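Local coordinates for protein putative isohexenylglutaconyl-CoA hydratase (Pseudomonas aeruginosa, PDB 4ZU2) that probably hydrates isohexenylglutaconyl-CoA, a step in the breakdown of citronellate and related acyclic terpenes, as a trimeric member of the crotonase family, at residues N29-L33 / A34-E38; R89-G92 / S93-E97; L159-A162 / R163-A166; E198-L201 / E202-R205. All coordinates share one frame; numbering follows the deposited sequence.

Contact 1. Residues N29-L33 / A34-E38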
loop_
_atom_site.group_PDB
_atom_site.type_symbol
_atom_site.label_atom_id
_atom_site.label_comp_id
_atom_site.label_asym_id
_atom_site.label_seq_id
_atom_site.Cartn_x
_atom_site.Cartn_y
_atom_site.Cartn_z
ATOM N N ASN A 29 -15.314 -21.128 -16.669
ATOM C CA ASN A 29 -13.886 -21.066 -16.943
ATOM C C ASN A 29 -13.010 -21.392 -15.740
ATOM O O ASN A 29 -12.025 -20.704 -15.467
ATOM C CB ASN A 29 -13.531 -19.693 -17.487
ATOM C CG ASN A 29 -14.158 -19.433 -18.826
ATOM O OD1 ASN A 29 -14.143 -20.307 -19.701
ATOM N ND2 ASN A 29 -14.694 -18.229 -19.008
ATOM N N ALA A 30 -13.395 -22.434 -15.017
ATOM C CA ALA A 30 -12.678 -22.850 -13.819
ATOM C C ALA A 30 -11.265 -23.235 -14.241
ATOM O O ALA A 30 -11.039 -23.730 -15.334
ATOM C CB ALA A 30 -13.410 -24.022 -13.155
ATOM N N MET A 31 -10.292 -22.944 -13.410
ATOM C CA MET A 31 -8.930 -23.358 -13.718
ATOM C C MET A 31 -8.831 -24.829 -13.539
ATOM O O MET A 31 -8.929 -25.322 -12.438
ATOM C CB MET A 31 -7.951 -22.754 -12.758
ATOM C CG MET A 31 -7.937 -21.304 -12.855
ATOM S SD MET A 31 -6.298 -20.653 -13.154
ATOM C CE MET A 31 -5.843 -21.629 -14.553
ATOM N N SER A 32 -8.645 -25.531 -14.637
ATOM C CA SER A 32 -8.337 -26.891 -14.550
ATOM C C SER A 32 -6.820 -27.000 -14.438
ATOM O O SER A 32 -6.090 -26.067 -14.708
ATOM C CB SER A 32 -8.860 -27.601 -15.786
ATOM O OG SER A 32 -8.351 -27.053 -17.000
ATOM N N LEU A 33 -6.377 -28.189 -14.082
ATOM C CA LEU A 33 -4.970 -28.580 -14.076
ATOM C C LEU A 33 -4.396 -28.421 -15.499
ATOM O O LEU A 33 -3.326 -27.858 -15.696
ATOM C CB LEU A 33 -4.916 -30.052 -13.626
ATOM C CG LEU A 33 -3.955 -30.624 -12.601
ATOM C CD1 LEU A 33 -4.593 -31.930 -12.131
ATOM C CD2 LEU A 33 -2.545 -30.896 -13.195
ATOM N N ALA A 34 -5.146 -28.906 -16.492
ATOM C CA ALA A 34 -4.824 -28.632 -17.909
ATOM C C ALA A 34 -4.688 -27.119 -18.273
ATOM O O ALA A 34 -3.714 -26.709 -18.915
ATOM C CB ALA A 34 -5.838 -29.306 -18.799
ATOM N N MET A 35 -5.633 -26.289 -17.832
ATOM C CA MET A 35 -5.584 -24.864 -18.151
ATOM C C MET A 35 -4.351 -24.163 -17.532
ATOM O O MET A 35 -3.680 -23.422 -18.200
ATOM C CB MET A 35 -6.873 -24.179 -17.705
ATOM C CG MET A 35 -6.884 -22.690 -17.979
ATOM S SD MET A 35 -8.477 -22.035 -17.536
ATOM C CE MET A 35 -8.300 -20.562 -16.625
ATOM N N VAL A 36 -4.052 -24.422 -16.267
ATOM C CA VAL A 36 -2.815 -23.912 -15.643
ATOM C C VAL A 36 -1.583 -24.352 -16.443
ATOM O O VAL A 36 -0.666 -23.573 -16.681
ATOM C CB VAL A 36 -2.662 -24.428 -14.169
ATOM C CG1 VAL A 36 -1.317 -23.968 -13.544
ATOM C CG2 VAL A 36 -3.819 -23.961 -13.298
ATOM N N GLY A 37 -1.546 -25.617 -16.840
ATOM C CA GLY A 37 -0.443 -26.088 -17.661
ATOM C C GLY A 37 -0.339 -25.286 -18.956
ATOM O O GLY A 37 0.728 -24.863 -19.344
ATOM N N GLU A 38 -1.468 -25.061 -19.618
ATOM C CA GLU A 38 -1.426 -24.413 -20.906
ATOM C C GLU A 38 -1.039 -22.945 -20.756
ATOM O O GLU A 38 -0.365 -22.400 -21.620
ATOM C CB GLU A 38 -2.755 -24.600 -21.694
ATOM C CG GLU A 38 -2.971 -26.083 -22.112
ATOM C CD GLU A 38 -4.293 -26.341 -22.856
ATOM O OE1 GLU A 38 -5.202 -25.490 -22.766
ATOM O OE2 GLU A 38 -4.426 -27.407 -23.509
#

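Contact 2. Residues R89-G92 / S93-E97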
loop_
_atom_site.group_PDB
_atom_site.type_symbol
_atom_site.label_atom_id
_atom_site.label_comp_id
_atom_site.label_asym_id
_atom_site.label_seq_id
_atom_site.Cartn_x
_atom_site.Cartn_y
_atom_site.Cartn_z
ATOM N N ARG A 89 0.951 -25.559 -5.468
ATOM C CA ARG A 89 2.191 -24.831 -5.737
ATOM C C ARG A 89 2.386 -24.498 -7.219
ATOM O O ARG A 89 2.849 -23.402 -7.555
ATOM C CB ARG A 89 3.437 -25.560 -5.227
ATOM C CG ARG A 89 4.689 -24.717 -5.406
ATOM C CD ARG A 89 4.581 -23.457 -4.602
ATOM N NE ARG A 89 5.765 -22.608 -4.626
ATOM C CZ ARG A 89 5.996 -21.681 -5.549
ATOM N NH1 ARG A 89 5.124 -21.495 -6.534
ATOM N NH2 ARG A 89 7.088 -20.931 -5.473
ATOM N N ALA A 90 2.026 -25.427 -8.113
ATOM C CA ALA A 90 2.064 -25.120 -9.544
ATOM C C ALA A 90 1.083 -23.991 -9.948
ATOM O O ALA A 90 1.346 -23.266 -10.882
ATOM C CB ALA A 90 1.838 -26.369 -10.406
ATOM N N PHE A 91 -0.028 -23.828 -9.240
ATOM C CA PHE A 91 -0.903 -22.710 -9.534
ATOM C C PHE A 91 -0.180 -21.447 -8.973
ATOM O O PHE A 91 -0.310 -20.345 -9.498
ATOM C CB PHE A 91 -2.326 -22.903 -8.982
ATOM C CG PHE A 91 -3.136 -21.608 -8.934
ATOM C CD1 PHE A 91 -3.433 -20.907 -10.092
ATOM C CD2 PHE A 91 -3.533 -21.062 -7.727
ATOM C CE1 PHE A 91 -4.131 -19.722 -10.049
ATOM C CE2 PHE A 91 -4.227 -19.849 -7.689
ATOM C CZ PHE A 91 -4.540 -19.202 -8.864
ATOM N N GLY A 92 0.647 -21.621 -7.956
ATOM C CA GLY A 92 1.444 -20.503 -7.476
ATOM C C GLY A 92 2.519 -20.129 -8.492
ATOM O O GLY A 92 2.845 -18.952 -8.657
ATOM N N SER A 93 3.073 -21.127 -9.167
ATOM C CA SER A 93 4.051 -20.855 -10.212
ATOM C C SER A 93 3.404 -20.110 -11.366
ATOM O O SER A 93 4.044 -19.247 -11.948
ATOM C CB SER A 93 4.706 -22.127 -10.720
ATOM O OG SER A 93 5.336 -22.813 -9.677
ATOM N N LEU A 94 2.146 -20.405 -11.697
ATOM C CA LEU A 94 1.476 -19.630 -12.761
ATOM C C LEU A 94 1.409 -18.149 -12.383
ATOM O O LEU A 94 1.641 -17.313 -13.206
ATOM C CB LEU A 94 0.074 -20.149 -13.072
ATOM C CG LEU A 94 -0.885 -19.197 -13.797
ATOM C CD1 LEU A 94 -0.332 -18.696 -15.095
ATOM C CD2 LEU A 94 -2.192 -19.921 -14.090
ATOM N N LEU A 95 1.081 -17.842 -11.124
ATOM C CA LEU A 95 0.882 -16.465 -10.700
ATOM C C LEU A 95 2.217 -15.751 -10.701
ATOM O O LEU A 95 2.307 -14.570 -11.040
ATOM C CB LEU A 95 0.219 -16.374 -9.303
ATOM C CG LEU A 95 -1.188 -16.955 -9.075
ATOM C CD1 LEU A 95 -1.612 -16.888 -7.567
ATOM C CD2 LEU A 95 -2.245 -16.300 -9.964
ATOM N N GLU A 96 3.265 -16.493 -10.375
ATOM C CA GLU A 96 4.594 -15.912 -10.315
ATOM C C GLU A 96 5.040 -15.496 -11.696
ATOM O O GLU A 96 5.600 -14.405 -11.867
ATOM C CB GLU A 96 5.630 -16.899 -9.766
ATOM C CG GLU A 96 5.561 -17.096 -8.294
ATOM C CD GLU A 96 6.716 -17.963 -7.758
ATOM O OE1 GLU A 96 7.661 -17.355 -7.182
ATOM O OE2 GLU A 96 6.651 -19.232 -7.898
ATOM N N GLU A 97 4.816 -16.388 -12.657
ATOM C CA GLU A 97 5.277 -16.207 -14.027
ATOM C C GLU A 97 4.380 -15.268 -14.848
ATOM O O GLU A 97 4.819 -14.699 -15.855
ATOM C CB GLU A 97 5.446 -17.554 -14.713
ATOM C CG GLU A 97 6.405 -18.557 -13.997
ATOM C CD GLU A 97 6.041 -20.066 -14.228
ATOM O OE1 GLU A 97 5.155 -20.379 -15.031
ATOM O OE2 GLU A 97 6.656 -20.946 -13.613
#

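Contact 3. Residues L159-A162 / R163-A166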
loop_
_atom_site.group_PDB
_atom_site.type_symbol
_atom_site.label_atom_id
_atom_site.label_comp_id
_atom_site.label_asym_id
_atom_site.label_seq_id
_atom_site.Cartn_x
_atom_site.Cartn_y
_atom_site.Cartn_z
ATOM N N LEU A 159 -2.505 -5.134 2.973
ATOM C CA LEU A 159 -2.979 -5.987 4.054
ATOM C C LEU A 159 -4.386 -5.603 4.546
ATOM O O LEU A 159 -5.202 -6.461 4.918
ATOM C CB LEU A 159 -2.011 -5.931 5.216
ATOM C CG LEU A 159 -2.375 -6.740 6.468
ATOM C CD1 LEU A 159 -2.273 -8.261 6.197
ATOM C CD2 LEU A 159 -1.454 -6.383 7.615
ATOM N N THR A 160 -4.656 -4.305 4.561
ATOM C CA THR A 160 -5.814 -3.790 5.284
ATOM C C THR A 160 -7.068 -4.248 4.558
ATOM O O THR A 160 -8.026 -4.682 5.177
ATOM C CB THR A 160 -5.772 -2.265 5.427
ATOM O OG1 THR A 160 -4.600 -1.898 6.173
ATOM C CG2 THR A 160 -7.060 -1.735 6.138
ATOM N N GLN A 161 -7.032 -4.218 3.233
ATOM C CA GLN A 161 -8.170 -4.696 2.510
ATOM C C GLN A 161 -8.195 -6.206 2.392
ATOM O O GLN A 161 -9.260 -6.788 2.369
ATOM C CB GLN A 161 -8.255 -4.036 1.159
ATOM C CG GLN A 161 -8.733 -2.606 1.255
ATOM C CD GLN A 161 -10.088 -2.491 1.886
ATOM O OE1 GLN A 161 -10.820 -3.481 2.078
ATOM N NE2 GLN A 161 -10.453 -1.287 2.190
ATOM N N ALA A 162 -7.019 -6.823 2.355
ATOM C CA ALA A 162 -6.904 -8.235 2.028
ATOM C C ALA A 162 -7.445 -9.040 3.154
ATOM O O ALA A 162 -8.158 -10.025 2.915
ATOM C CB ALA A 162 -5.446 -8.668 1.740
ATOM N N ARG A 163 -7.103 -8.627 4.374
ATOM C CA ARG A 163 -7.572 -9.321 5.563
ATOM C C ARG A 163 -9.105 -9.418 5.610
ATOM O O ARG A 163 -9.618 -10.449 5.980
ATOM C CB ARG A 163 -6.990 -8.736 6.852
ATOM C CG ARG A 163 -7.263 -7.246 7.136
ATOM C CD ARG A 163 -6.155 -6.645 7.932
ATOM N NE ARG A 163 -5.960 -7.327 9.212
ATOM C CZ ARG A 163 -5.116 -6.927 10.154
ATOM N NH1 ARG A 163 -4.336 -5.843 9.984
ATOM N NH2 ARG A 163 -5.031 -7.618 11.263
ATOM N N ARG A 164 -9.825 -8.372 5.188
ATOM C CA ARG A 164 -11.280 -8.382 5.237
ATOM C C ARG A 164 -11.826 -9.321 4.188
ATOM O O ARG A 164 -12.695 -10.096 4.487
ATOM C CB ARG A 164 -11.884 -6.981 5.017
ATOM C CG ARG A 164 -13.406 -6.958 5.009
ATOM C CD ARG A 164 -13.996 -5.538 4.921
ATOM N NE ARG A 164 -14.045 -5.050 3.556
ATOM C CZ ARG A 164 -14.940 -5.410 2.639
ATOM N NH1 ARG A 164 -15.892 -6.269 2.926
ATOM N NH2 ARG A 164 -14.893 -4.890 1.424
ATOM N N LEU A 165 -11.292 -9.260 2.965
ATOM C CA LEU A 165 -11.821 -10.069 1.890
ATOM C C LEU A 165 -11.657 -11.542 2.190
ATOM O O LEU A 165 -12.610 -12.326 2.020
ATOM C CB LEU A 165 -11.202 -9.709 0.535
ATOM C CG LEU A 165 -11.274 -8.225 0.164
ATOM C CD1 LEU A 165 -11.019 -8.043 -1.335
ATOM C CD2 LEU A 165 -12.571 -7.632 0.593
ATOM N N ALA A 166 -10.454 -11.877 2.651
ATOM C CA ALA A 166 -10.036 -13.218 2.925
ATOM C C ALA A 166 -10.711 -13.868 4.158
ATOM O O ALA A 166 -11.023 -15.053 4.150
ATOM C CB ALA A 166 -8.526 -13.249 3.090
HETATM O O HOH W 1 -3.852 -3.534 8.591
#

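Contact 4. Residues E198-L201 / E202-R205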
loop_
_atom_site.group_PDB
_atom_site.type_symbol
_atom_site.label_atom_id
_atom_site.label_comp_id
_atom_site.label_asym_id
_atom_site.label_seq_id
_atom_site.Cartn_x
_atom_site.Cartn_y
_atom_site.Cartn_z
ATOM N N GLU A 198 -8.781 -1.020 -25.894
ATOM C CA GLU A 198 -8.043 -0.512 -27.028
ATOM C C GLU A 198 -7.349 0.837 -26.684
ATOM O O GLU A 198 -6.328 1.176 -27.274
ATOM C CB GLU A 198 -8.955 -0.397 -28.258
ATOM C CG GLU A 198 -8.265 0.252 -29.454
ATOM C CD GLU A 198 -6.901 -0.377 -29.783
ATOM O OE1 GLU A 198 -6.858 -1.619 -30.000
ATOM O OE2 GLU A 198 -5.875 0.378 -29.824
ATOM N N GLU A 199 -7.904 1.618 -25.762
ATOM C CA GLU A 199 -7.224 2.842 -25.353
ATOM C C GLU A 199 -5.887 2.464 -24.695
ATOM O O GLU A 199 -4.818 2.908 -25.130
ATOM C CB GLU A 199 -8.082 3.645 -24.406
ATOM C CG GLU A 199 -7.423 4.920 -23.958
ATOM C CD GLU A 199 -6.916 5.777 -25.117
ATOM O OE1 GLU A 199 -7.564 5.767 -26.202
ATOM O OE2 GLU A 199 -5.874 6.463 -24.936
ATOM N N THR A 200 -5.975 1.588 -23.690
ATOM C CA THR A 200 -4.821 1.054 -22.959
ATOM C C THR A 200 -3.786 0.532 -23.939
ATOM O O THR A 200 -2.611 0.830 -23.835
ATOM C CB THR A 200 -5.245 -0.097 -22.060
ATOM O OG1 THR A 200 -6.151 0.382 -21.052
ATOM C CG2 THR A 200 -4.034 -0.780 -21.394
ATOM N N LEU A 201 -4.237 -0.210 -24.924
ATOM C CA LEU A 201 -3.325 -0.810 -25.881
ATOM C C LEU A 201 -2.650 0.224 -26.763
ATOM O O LEU A 201 -1.542 0.002 -27.220
ATOM C CB LEU A 201 -4.036 -1.846 -26.737
ATOM C CG LEU A 201 -4.373 -3.174 -26.039
ATOM C CD1 LEU A 201 -5.161 -4.088 -26.996
ATOM C CD2 LEU A 201 -3.108 -3.913 -25.518
ATOM N N GLU A 202 -3.290 1.355 -26.999
ATOM C CA GLU A 202 -2.644 2.339 -27.840
ATOM C C GLU A 202 -1.649 3.118 -26.969
ATOM O O GLU A 202 -0.603 3.499 -27.440
ATOM C CB GLU A 202 -3.650 3.227 -28.566
ATOM C CG GLU A 202 -3.064 3.776 -29.848
ATOM C CD GLU A 202 -3.000 2.769 -30.973
ATOM O OE1 GLU A 202 -3.954 1.972 -31.096
ATOM O OE2 GLU A 202 -1.976 2.768 -31.710
ATOM N N GLN A 203 -1.958 3.304 -25.686
ATOM C CA GLN A 203 -0.973 3.879 -24.768
ATOM C C GLN A 203 0.285 3.039 -24.689
ATOM O O GLN A 203 1.398 3.553 -24.610
ATOM C CB GLN A 203 -1.550 4.013 -23.379
ATOM C CG GLN A 203 -2.703 4.974 -23.339
ATOM C CD GLN A 203 -3.323 5.067 -21.965
ATOM O OE1 GLN A 203 -3.782 4.079 -21.401
ATOM N NE2 GLN A 203 -3.316 6.258 -21.409
ATOM N N LEU A 204 0.087 1.728 -24.710
ATOM C CA LEU A 204 1.171 0.781 -24.567
ATOM C C LEU A 204 2.086 0.756 -25.772
ATOM O O LEU A 204 3.278 0.431 -25.651
ATOM C CB LEU A 204 0.554 -0.611 -24.332
ATOM C CG LEU A 204 1.385 -1.892 -24.311
ATOM C CD1 LEU A 204 1.747 -2.402 -25.695
ATOM C CD2 LEU A 204 2.587 -1.761 -23.432
ATOM N N ARG A 205 1.538 1.053 -26.949
ATOM C CA ARG A 205 2.318 0.930 -28.186
ATOM C C ARG A 205 3.324 2.090 -28.345
ATOM O O ARG A 205 4.274 1.985 -29.150
ATOM C CB ARG A 205 1.394 0.832 -29.426
ATOM C CG ARG A 205 0.471 -0.420 -29.480
ATOM C CD ARG A 205 1.169 -1.693 -29.979
ATOM N NE ARG A 205 0.293 -2.529 -30.811
ATOM C CZ ARG A 205 0.687 -3.597 -31.524
ATOM N NH1 ARG A 205 1.950 -4.008 -31.544
ATOM N NH2 ARG A 205 -0.200 -4.271 -32.237
#

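Contact 1. Residues N29-L33 / A34-E38
Ser32 and Met35 meet at the start of helix 33-47. Ser32 OG accepts from Met35 N at 2.9 Å, which makes Ser32 the N-cap. Its chi1 of 57° sets OG between the backbone N and the carbonyl carbon, and from there the hydroxyl reaches forward to the N-H three residues on. OG also lies 3.3 Å from Met35 CB, so the cap sits close against the side chain it precedes. The first two main-chain bonds of the helix follow. Val36 N donates to Ser32 O at 3.0 Å, almost straight at 175°, and Gly37 N donates to Leu33 O.

A patch of two methionines and a valine lies beside the cap. The methyl CE of Met31 touches Met35 CE at 3.4 Å and Val36 CG2 at 3.3 Å, both tight for carbon atoms. Met31 crosses each of these side chains at about a right angle. Its CE makes the closest touches, while CG and SD lie a little farther off. Met35 runs straight out from the helix to SD, which comes 3.8 Å from Ala30 O. The segment is thus a capped helix start, joining the loop after strand 17-22 of the crotonase fold to helix 33-47.

The second shell fixes the loop. Asn29 OD1 accepts from Arg24 N, and its ND2 donates to the carbonyls of Ala60 and His63. Leu33 N donates to Asp72 OD2, and Met31 bonds through its backbone to Gly67 and Asp69. Phe91 and Leu94 of helix 81-99 pack on Met31, while Leu22 of strand 17-22 touches Met35.

Contact 2. Residues R89-G92 / S93-E97
Arg89 and Glu96 are brought together by two differently directed side chains. Arg89 leaves with CG opposite its backbone N (chi1 -175°) and then bends at chi2, so the guanidinium swings along the helix. Glu96 has CG opposite its carbonyl carbon (chi1 -76°) and reaches back extended, crossing the arginine at about a right angle. The result is an i to i+7 salt bridge. NH2 and NH1 of Arg89 both donate to the single oxygen OE2 of Glu96, at 3.0 Å and 3.1 Å. The oxygen lies in the guanidinium plane, but both nitrogens reach it from one face of the carboxylate. The two planes are 48° apart.

Along the backbone, Ser93 N donates to Arg89 O at 2.8 Å. On another side of the helix Leu95 lies against the ring of Phe91. Leu95 CG sits 4.0 Å above one ring face, offset toward the rim, and CD2 is 3.9 Å from Phe91 CZ. Leu94 CD2 lies at the ring edge, 4.3 Å from Phe91 CD1.

Arg89 also serves the trimer. Its NE makes a salt bridge with Asp232 of the second subunit, and its NH2 donates to Gly228 O of that subunit. Within the chain, Leu94 packs on Leu39 and Leu43 of helix 33-47, and Leu95 on Phe152 of helix 149-157. Leu120 of helix 116-121 touches both leucines.

Contact 3. Residues L159-A162 / R163-A166
Arg163 folds back along the turn before it, toward Leu159. Its CB lies 3.5 Å from Leu159 O, the same carbonyl that takes the backbone bond from Arg163 N. With chi1 at 59°, CG is held between the backbone N and the carbonyl carbon. Arg163 CG comes 3.1 Å from Leu159 O and 3.3 Å from Thr160 O. CD stays close, 3.2 Å from Leu159 O. The chain then bends at chi3, and the guanidinium passes Leu159, whose CD2 is 3.8 Å from Arg163 NH1. At the tip, Arg163 NH1 donates to a water 2.7 Å away, lying in the guanidinium plane. That water donates in turn to Thr160 OG1 at 3.0 Å, so it bridges the two side chains. The charge is met by the second subunit. Arg163 NE pairs with Asp125 of that chain, and NH1 also donates to its Gln99. Thr160 OG1 bonds to Arg156 O there as well.

Gln161 and Arg164 lie side by side, pointing the same way, with amide and guanidinium planes 86° apart. Gln161 OE1 sits at the guanidinium edge, 3.9 Å from Arg164 NE. It is buried with no hydrogen-bond partner in the model. Leu165 CD2, from the next residue, lies over one face of the Arg164 guanidinium, offset toward its rim.

The short helix 159-168 packs on helix 149-157 through Ala162 and Leu165 and meets the second subunit largely through polar side chains, a helical subunit interface within the crotonase trimer.

Contact 4. Residues E198-L201 / E202-R205
Glu198 and Glu202 run side by side and point the same way. Both have CG opposite the backbone N, with chi1 of 175° and -154°, and both bend at chi2. Those bends bring the carboxylates together, Glu198 OE2 only 2.8 Å from Glu202 OE1, with planes 39° apart. Two acceptors this close would repel if both were charged. A proton shared there, or some error in these exposed side chains, is possible.

Glu199 and Gln203 cross at about a right angle. Glu199 curls at chi2, so its OE2 comes 3.9 Å from Gln203 CG. Gln203 is extended beyond CG, and its OE1 reaches back to 3.6 Å from Thr200 CA. Glu199 O takes two donors, Gln203 N and Glu202 N, both at 2.9 Å.

These residues lie on helix 190-205, which packs on the main sheet of the crotonase fold. Leu201 and Leu204 touch Ala54 of strand 54-59, and Thr200 touches Val126 and Ile128 of strand 126-130. Arg205 bends twice, at chi2 and chi3, and its CG lies 3.1 Å from Leu201 O. Its NH2 makes a salt bridge with Glu15. Gln203 and Leu204 also pack on Thr168 and Leu167 of the third subunit.

The four contacts come in series along one crotonase-type chain. Contacts 1 and 2 are neighbours, with centres about 12 Å apart. They touch directly where helix 33-47 and the loop before it pack on helix 81-99, as in Met31 SD to Phe91 CE1 at 3.9 Å. Contact 3, on helix 159-168, is about 21 Å from contact 2, centre to centre. Contact 4, on helix 190-205, lies across the chain's centre from contacts 1 and 2, with centres about 28 Å and 27 Å away. Contacts 2 and 3 both reach the second subunit, and contact 4 the third, so three of these helices take part in trimer assembly.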